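Local atomic coordinates of Rab GDP-dissociation inhibitor (Saccharomyces cerevisiae, PDB entry 2BCG), a protein that inhibits GDP release from the Rab GTPase Sec4, extracts GDP-bound Ypt7 from vacuolar membranes and is essential in the yeast secretory pathway. Residues N189-K192 / E193-H197; L220-C223 / Q224-R228. All blocks are in the same frame, centred on the assembly; numbering follows the deposited sequence.

Contacts 1 and 2 lie on two helices that follow each other in the chain, 189-199 and then 212-229, and both belong to the helical part of this Rab GDI, which holds the geranylgeranyl groups. Their centres are about 18 Å apart and their nearest atoms about 6 Å, so the two contacts do not touch. What they share is one lipid, the geranylgeranyl group of chain C: Phe194 of contact 1 meets it near one end, and Cys223, Tyr222 and Ala227 of contact 2 meet it farther along. Contact 2 also borders the second lipid, chain D. Met199, at the end of helix 189-199, packs on Tyr222 and Cys223, and the two helices together line the lipid pocket.

Contact 1: residues N189-K192 / E193-H197; sequences NSTK and EFIGH. With GER (geran-8-yl geran), chain C.
This is a local contact within the first turns of helix 189-199, where i to i+4 bonding starts the helix and sets Phe194 against a bound geranylgeranyl group. Four backbone bonds carry it. Glu193 N bonds Asn189 O and Phe194 N bonds Ser190 O. Ile195 N lies 2.9 Å from Thr191 O, and Gly196 N lies 2.8 Å from Lys192 O. On the buried side, Thr191 CG2 meets Ile195 CD1 at 3.8 Å; with its methyl spent on this packing, the threonine still has a hydroxyl to bond Glu146. Phe194 has CG anti to the backbone N (chi1 175°), which carries the ring out from the helix, and its CZ comes within 3.6 Å of C19 of the chain C lipid. A large apolar ring suits a hydrocarbon partner that offers no polar group. Lys192 stretches its chain outward to a salt bridge with Asp179, suiting a partly exposed position. Around the helix, Ile195 packs on Tyr182 of helix 178-184 and on Met150 and Phe153 of helix 144-159, while Glu193 rests on Pro335, just beyond strand 330-334.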
loop_
_atom_site.group_PDB
_atom_site.type_symbol
_atom_site.label_atom_id
_atom_site.label_comp_id
_atom_site.label_asym_id
_atom_site.label_seq_id
_atom_site.Cartn_x
_atom_site.Cartn_y
_atom_site.Cartn_z
ATOM N N ASN A 189 -13.948 -18.449 31.066
ATOM C CA ASN A 189 -13.198 -18.881 29.875
ATOM C C ASN A 189 -13.719 -18.312 28.559
ATOM O O ASN A 189 -12.915 -17.999 27.683
ATOM C CB ASN A 189 -13.091 -20.408 29.792
ATOM C CG ASN A 189 -12.196 -20.990 30.878
ATOM O OD1 ASN A 189 -10.969 -20.807 30.873
ATOM N ND2 ASN A 189 -12.810 -21.697 31.823
ATOM N N SER A 190 -15.038 -18.166 28.416
ATOM C CA SER A 190 -15.578 -17.594 27.166
ATOM C C SER A 190 -15.185 -16.112 27.024
ATOM O O SER A 190 -14.852 -15.661 25.923
ATOM C CB SER A 190 -17.087 -17.822 27.008
ATOM O OG SER A 190 -17.805 -17.311 28.101
ATOM N N THR A 191 -15.165 -15.383 28.138
ATOM C CA THR A 191 -14.750 -13.965 28.139
ATOM C C THR A 191 -13.263 -13.836 27.858
ATOM O O THR A 191 -12.832 -12.958 27.085
ATOM C CB THR A 191 -15.130 -13.270 29.460
ATOM O OG1 THR A 191 -16.547 -13.288 29.596
ATOM C CG2 THR A 191 -14.685 -11.839 29.504
ATOM N N LYS A 192 -12.478 -14.739 28.426
ATOM C CA LYS A 192 -11.050 -14.763 28.139
ATOM C C LYS A 192 -10.840 -14.933 26.633
ATOM O O LYS A 192 -10.042 -14.188 26.062
ATOM C CB LYS A 192 -10.330 -15.857 28.917
ATOM C CG LYS A 192 -10.375 -15.731 30.435
ATOM C CD LYS A 192 -9.523 -16.871 30.989
ATOM C CE LYS A 192 -9.870 -17.215 32.414
ATOM N NZ LYS A 192 -8.939 -18.279 32.907
ATOM N N GLU A 193 -11.548 -15.886 26.007
ATOM C CA GLU A 193 -11.405 -16.168 24.553
ATOM C C GLU A 193 -11.764 -14.937 23.739
ATOM O O GLU A 193 -11.045 -14.565 22.800
ATOM C CB GLU A 193 -12.260 -17.373 24.101
ATOM C CG GLU A 193 -12.714 -17.305 22.598
ATOM C CD GLU A 193 -13.451 -18.549 22.108
ATOM O OE1 GLU A 193 -14.645 -18.458 21.692
ATOM O OE2 GLU A 193 -12.825 -19.614 22.126
ATOM N N PHE A 194 -12.858 -14.291 24.112
ATOM C CA PHE A 194 -13.295 -13.075 23.429
ATOM C C PHE A 194 -12.253 -11.953 23.519
ATOM O O PHE A 194 -11.887 -11.334 22.509
ATOM C CB PHE A 194 -14.638 -12.572 23.954
ATOM C CG PHE A 194 -15.038 -11.270 23.348
ATOM C CD1 PHE A 194 -15.652 -11.221 22.081
ATOM C CD2 PHE A 194 -14.736 -10.068 23.998
ATOM C CE1 PHE A 194 -15.981 -9.983 21.503
ATOM C CE2 PHE A 194 -15.052 -8.833 23.427
ATOM C CZ PHE A 194 -15.685 -8.789 22.177
ATOM N N ILE A 195 -11.773 -11.659 24.728
ATOM C CA ILE A 195 -10.786 -10.602 24.877
ATOM C C ILE A 195 -9.503 -10.965 24.144
ATOM O O ILE A 195 -8.981 -10.143 23.367
ATOM C CB ILE A 195 -10.450 -10.330 26.359
ATOM C CG1 ILE A 195 -11.690 -9.766 27.045
ATOM C CG2 ILE A 195 -9.243 -9.338 26.480
ATOM C CD1 ILE A 195 -11.594 -9.826 28.590
ATOM N N GLY A 196 -9.011 -12.176 24.368
ATOM C CA GLY A 196 -7.749 -12.624 23.775
ATOM C C GLY A 196 -7.773 -12.655 22.247
ATOM O O GLY A 196 -6.802 -12.211 21.614
ATOM N N HIS A 197 -8.869 -13.165 21.676
ATOM C CA HIS A 197 -8.937 -13.440 20.214
ATOM C C HIS A 197 -9.595 -12.332 19.433
ATOM O O HIS A 197 -9.154 -12.043 18.312
ATOM C CB HIS A 197 -9.635 -14.758 19.916
ATOM C CG HIS A 197 -8.895 -15.940 20.437
ATOM N ND1 HIS A 197 -8.224 -16.819 19.615
ATOM C CD2 HIS A 197 -8.664 -16.355 21.709
ATOM C CE1 HIS A 197 -7.630 -17.738 20.353
ATOM N NE2 HIS A 197 -7.876 -17.474 21.628
HETATM C C1 GER C . -12.697 6.793 24.890
HETATM C C2 GER C . -13.951 6.187 24.228
HETATM C C3 GER C . -14.771 5.243 24.863
HETATM C C4 GER C . -14.461 4.762 26.293
HETATM C C5 GER C . -16.014 4.672 24.140
HETATM C C6 GER C . -15.658 3.722 22.977
HETATM C C7 GER C . -15.566 2.379 23.373
HETATM C C8 GER C . -14.526 1.483 23.076
HETATM C C9 GER C . -13.322 1.974 22.263
HETATM C C10 GER C . -14.541 0.024 23.594
HETATM C C11 GER C . -15.113 -1.064 22.657
HETATM C C12 GER C . -15.551 -2.129 23.460
HETATM C C13 GER C . -15.528 -3.525 23.307
HETATM C C14 GER C . -14.942 -4.201 22.057
HETATM C C15 GER C . -16.110 -4.385 24.445
HETATM C C16 GER C . -16.866 -5.636 23.977
HETATM C C17 GER C . -18.077 -5.792 24.657
HETATM C C18 GER C . -18.975 -6.869 24.661
HETATM C C19 GER C . -18.756 -8.158 23.858
HETATM C C20 GER C . -20.239 -6.765 25.503
#

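Contact 2: residues L220-C223 / Q224-R228; sequences LLYC and QSVAR. With GER (geran-8-yl geran), chain D; GER (geran-8-yl geran), chain C.
Ser225 turns its OG back beside its own backbone N (chi1 -65°), and this brings the hydroxyl to Leu221 O one turn earlier at 2.8 Å. The same oxygen takes the backbone bond from Ser225 N at 2.9 Å, and the two donors approach from opposite faces of its carbonyl plane, the hydroxyl from above it rather than along a lone pair. Serine suits this buried place because its short arm satisfies itself on the helix and also bonds Asn94 N. A chi1 of -174° turns the Tyr222 ring away from its own N and along the helix; in the conformer given, CE1 lies 3.4 Å from Val226 CG2, as the branched valine brings a methyl obliquely to the ring. Three further i to i+4 backbone bonds, from Gln224, Val226 and Ala227, hold the turns together.

Cys223 and Ala227 are small, so the lipids come close to the helix itself. Cys223 CB lies 3.6 Å from C3 of the chain D geranylgeranyl, and its SG also lies against that lipid. The other lipid, chain C, brings C9 to 3.2 Å from Cys223 O and to 3.9 Å from Ala227 CB. Tyr222 CE1 approaches C14 of the chain C lipid, at 4.0 Å. Helix 212-229 thus forms one wall of the geranylgeranyl-binding pocket in the helical domain of this Rab GDI.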
loop_
_atom_site.group_PDB
_atom_site.type_symbol
_atom_site.label_atom_id
_atom_site.label_comp_id
_atom_site.label_asym_id
_atom_site.label_seq_id
_atom_site.Cartn_x
_atom_site.Cartn_y
_atom_site.Cartn_z
ATOM N N LEU A 220 -5.340 -2.316 24.625
ATOM C CA LEU A 220 -5.365 -0.864 24.528
ATOM C C LEU A 220 -5.342 -0.353 23.072
ATOM O O LEU A 220 -6.148 0.526 22.726
ATOM C CB LEU A 220 -4.203 -0.267 25.314
ATOM C CG LEU A 220 -4.153 1.250 25.475
ATOM C CD1 LEU A 220 -5.367 1.834 26.196
ATOM C CD2 LEU A 220 -2.845 1.556 26.205
ATOM N N LEU A 221 -4.444 -0.922 22.255
ATOM C CA LEU A 221 -4.358 -0.591 20.802
ATOM C C LEU A 221 -5.706 -0.818 20.114
ATOM O O LEU A 221 -6.155 0.018 19.339
ATOM C CB LEU A 221 -3.258 -1.392 20.101
ATOM C CG LEU A 221 -3.136 -1.210 18.571
ATOM C CD1 LEU A 221 -2.870 0.252 18.177
ATOM C CD2 LEU A 221 -2.113 -2.130 17.980
ATOM N N TYR A 222 -6.357 -1.943 20.403
ATOM C CA TYR A 222 -7.665 -2.217 19.807
ATOM C C TYR A 222 -8.688 -1.163 20.202
ATOM O O TYR A 222 -9.411 -0.629 19.347
ATOM C CB TYR A 222 -8.163 -3.605 20.238
ATOM C CG TYR A 222 -9.447 -4.061 19.569
ATOM C CD1 TYR A 222 -10.692 -3.586 20.018
ATOM C CD2 TYR A 222 -9.411 -4.972 18.502
ATOM C CE1 TYR A 222 -11.890 -4.000 19.407
ATOM C CE2 TYR A 222 -10.596 -5.402 17.873
ATOM C CZ TYR A 222 -11.829 -4.911 18.339
ATOM O OH TYR A 222 -12.993 -5.308 17.706
ATOM N N CYS A 223 -8.785 -0.879 21.507
ATOM C CA CYS A 223 -9.754 0.097 21.994
ATOM C C CYS A 223 -9.470 1.499 21.454
ATOM O O CYS A 223 -10.383 2.188 21.014
ATOM C CB CYS A 223 -9.785 0.125 23.521
ATOM S SG CYS A 223 -10.342 -1.439 24.238
ATOM N N GLN A 224 -8.201 1.902 21.450
ATOM C CA GLN A 224 -7.842 3.196 20.850
ATOM C C GLN A 224 -8.189 3.241 19.352
ATOM O O GLN A 224 -8.643 4.256 18.842
ATOM C CB GLN A 224 -6.359 3.491 21.042
ATOM C CG GLN A 224 -5.936 3.702 22.494
ATOM C CD GLN A 224 -4.435 3.752 22.629
ATOM O OE1 GLN A 224 -3.702 3.188 21.807
ATOM N NE2 GLN A 224 -3.959 4.422 23.680
ATOM N N SER A 225 -7.948 2.143 18.654
ATOM C CA SER A 225 -8.248 2.102 17.223
ATOM C C SER A 225 -9.736 2.178 16.896
ATOM O O SER A 225 -10.124 2.892 15.981
ATOM C CB SER A 225 -7.639 0.837 16.592
ATOM O OG SER A 225 -6.222 0.863 16.660
ATOM N N VAL A 226 -10.575 1.435 17.634
ATOM C CA VAL A 226 -12.012 1.518 17.364
ATOM C C VAL A 226 -12.496 2.902 17.770
ATOM O O VAL A 226 -13.392 3.443 17.120
ATOM C CB VAL A 226 -12.868 0.429 18.070
ATOM C CG1 VAL A 226 -14.243 0.316 17.385
ATOM C CG2 VAL A 226 -12.200 -0.884 18.010
ATOM N N ALA A 227 -11.887 3.476 18.812
ATOM C CA ALA A 227 -12.254 4.817 19.265
ATOM C C ALA A 227 -11.945 5.917 18.248
ATOM O O ALA A 227 -12.697 6.873 18.155
ATOM C CB ALA A 227 -11.645 5.130 20.623
ATOM N N ARG A 228 -10.881 5.780 17.444
ATOM C CA ARG A 228 -10.557 6.808 16.429
ATOM C C ARG A 228 -11.716 7.201 15.505
ATOM O O ARG A 228 -11.993 8.399 15.370
ATOM C CB ARG A 228 -9.334 6.434 15.584
ATOM C CG ARG A 228 -8.068 7.167 15.978
ATOM C CD ARG A 228 -7.144 7.394 14.795
ATOM N NE ARG A 228 -5.839 7.917 15.210
ATOM C CZ ARG A 228 -5.113 8.791 14.517
ATOM N NH1 ARG A 228 -5.560 9.282 13.366
ATOM N NH2 ARG A 228 -3.939 9.197 14.988
HETATM C C1 GER D . -9.677 3.657 25.582
HETATM C C2 GER D . -10.987 2.838 25.689
HETATM C C3 GER D . -11.141 1.658 26.436
HETATM C C4 GER D . -9.994 1.035 27.248
HETATM C C5 GER D . -12.506 0.950 26.426
HETATM C C6 GER D . -13.299 1.129 27.728
HETATM C C7 GER D . -14.623 0.705 27.574
HETATM C C8 GER D . -15.561 0.356 28.555
HETATM C C9 GER D . -15.208 0.418 30.052
HETATM C C10 GER D . -16.976 -0.069 28.120
HETATM C C11 GER D . -17.229 -1.584 28.221
HETATM C C12 GER D . -18.597 -1.857 28.166
HETATM C C13 GER D . -19.263 -3.081 28.250
HETATM C C14 GER D . -18.522 -4.405 28.421
HETATM C C15 GER D . -20.789 -3.103 28.162
HETATM C C16 GER D . -21.409 -3.051 29.550
HETATM C C17 GER D . -22.763 -3.344 29.495
HETATM C C18 GER D . -23.510 -3.978 30.482
HETATM C C19 GER D . -22.841 -4.427 31.798
HETATM C C20 GER D . -25.015 -4.219 30.245
HETATM C C1 GER C . -12.697 6.793 24.890
HETATM C C2 GER C . -13.951 6.187 24.228
HETATM C C3 GER C . -14.771 5.243 24.863
HETATM C C4 GER C . -14.461 4.762 26.293
HETATM C C5 GER C . -16.014 4.672 24.140
HETATM C C6 GER C . -15.658 3.722 22.977
HETATM C C7 GER C . -15.566 2.379 23.373
HETATM C C8 GER C . -14.526 1.483 23.076
HETATM C C9 GER C . -13.322 1.974 22.263
HETATM C C10 GER C . -14.541 0.024 23.594
HETATM C C11 GER C . -15.113 -1.064 22.657
HETATM C C12 GER C . -15.551 -2.129 23.460
HETATM C C13 GER C . -15.528 -3.525 23.307
HETATM C C14 GER C . -14.942 -4.201 22.057
HETATM C C15 GER C . -16.110 -4.385 24.445
HETATM C C16 GER C . -16.866 -5.636 23.977
HETATM C C17 GER C . -18.077 -5.792 24.657
HETATM C C18 GER C . -18.975 -6.869 24.661
HETATM C C19 GER C . -18.756 -8.158 23.858
HETATM C C20 GER C . -20.239 -6.765 25.503
#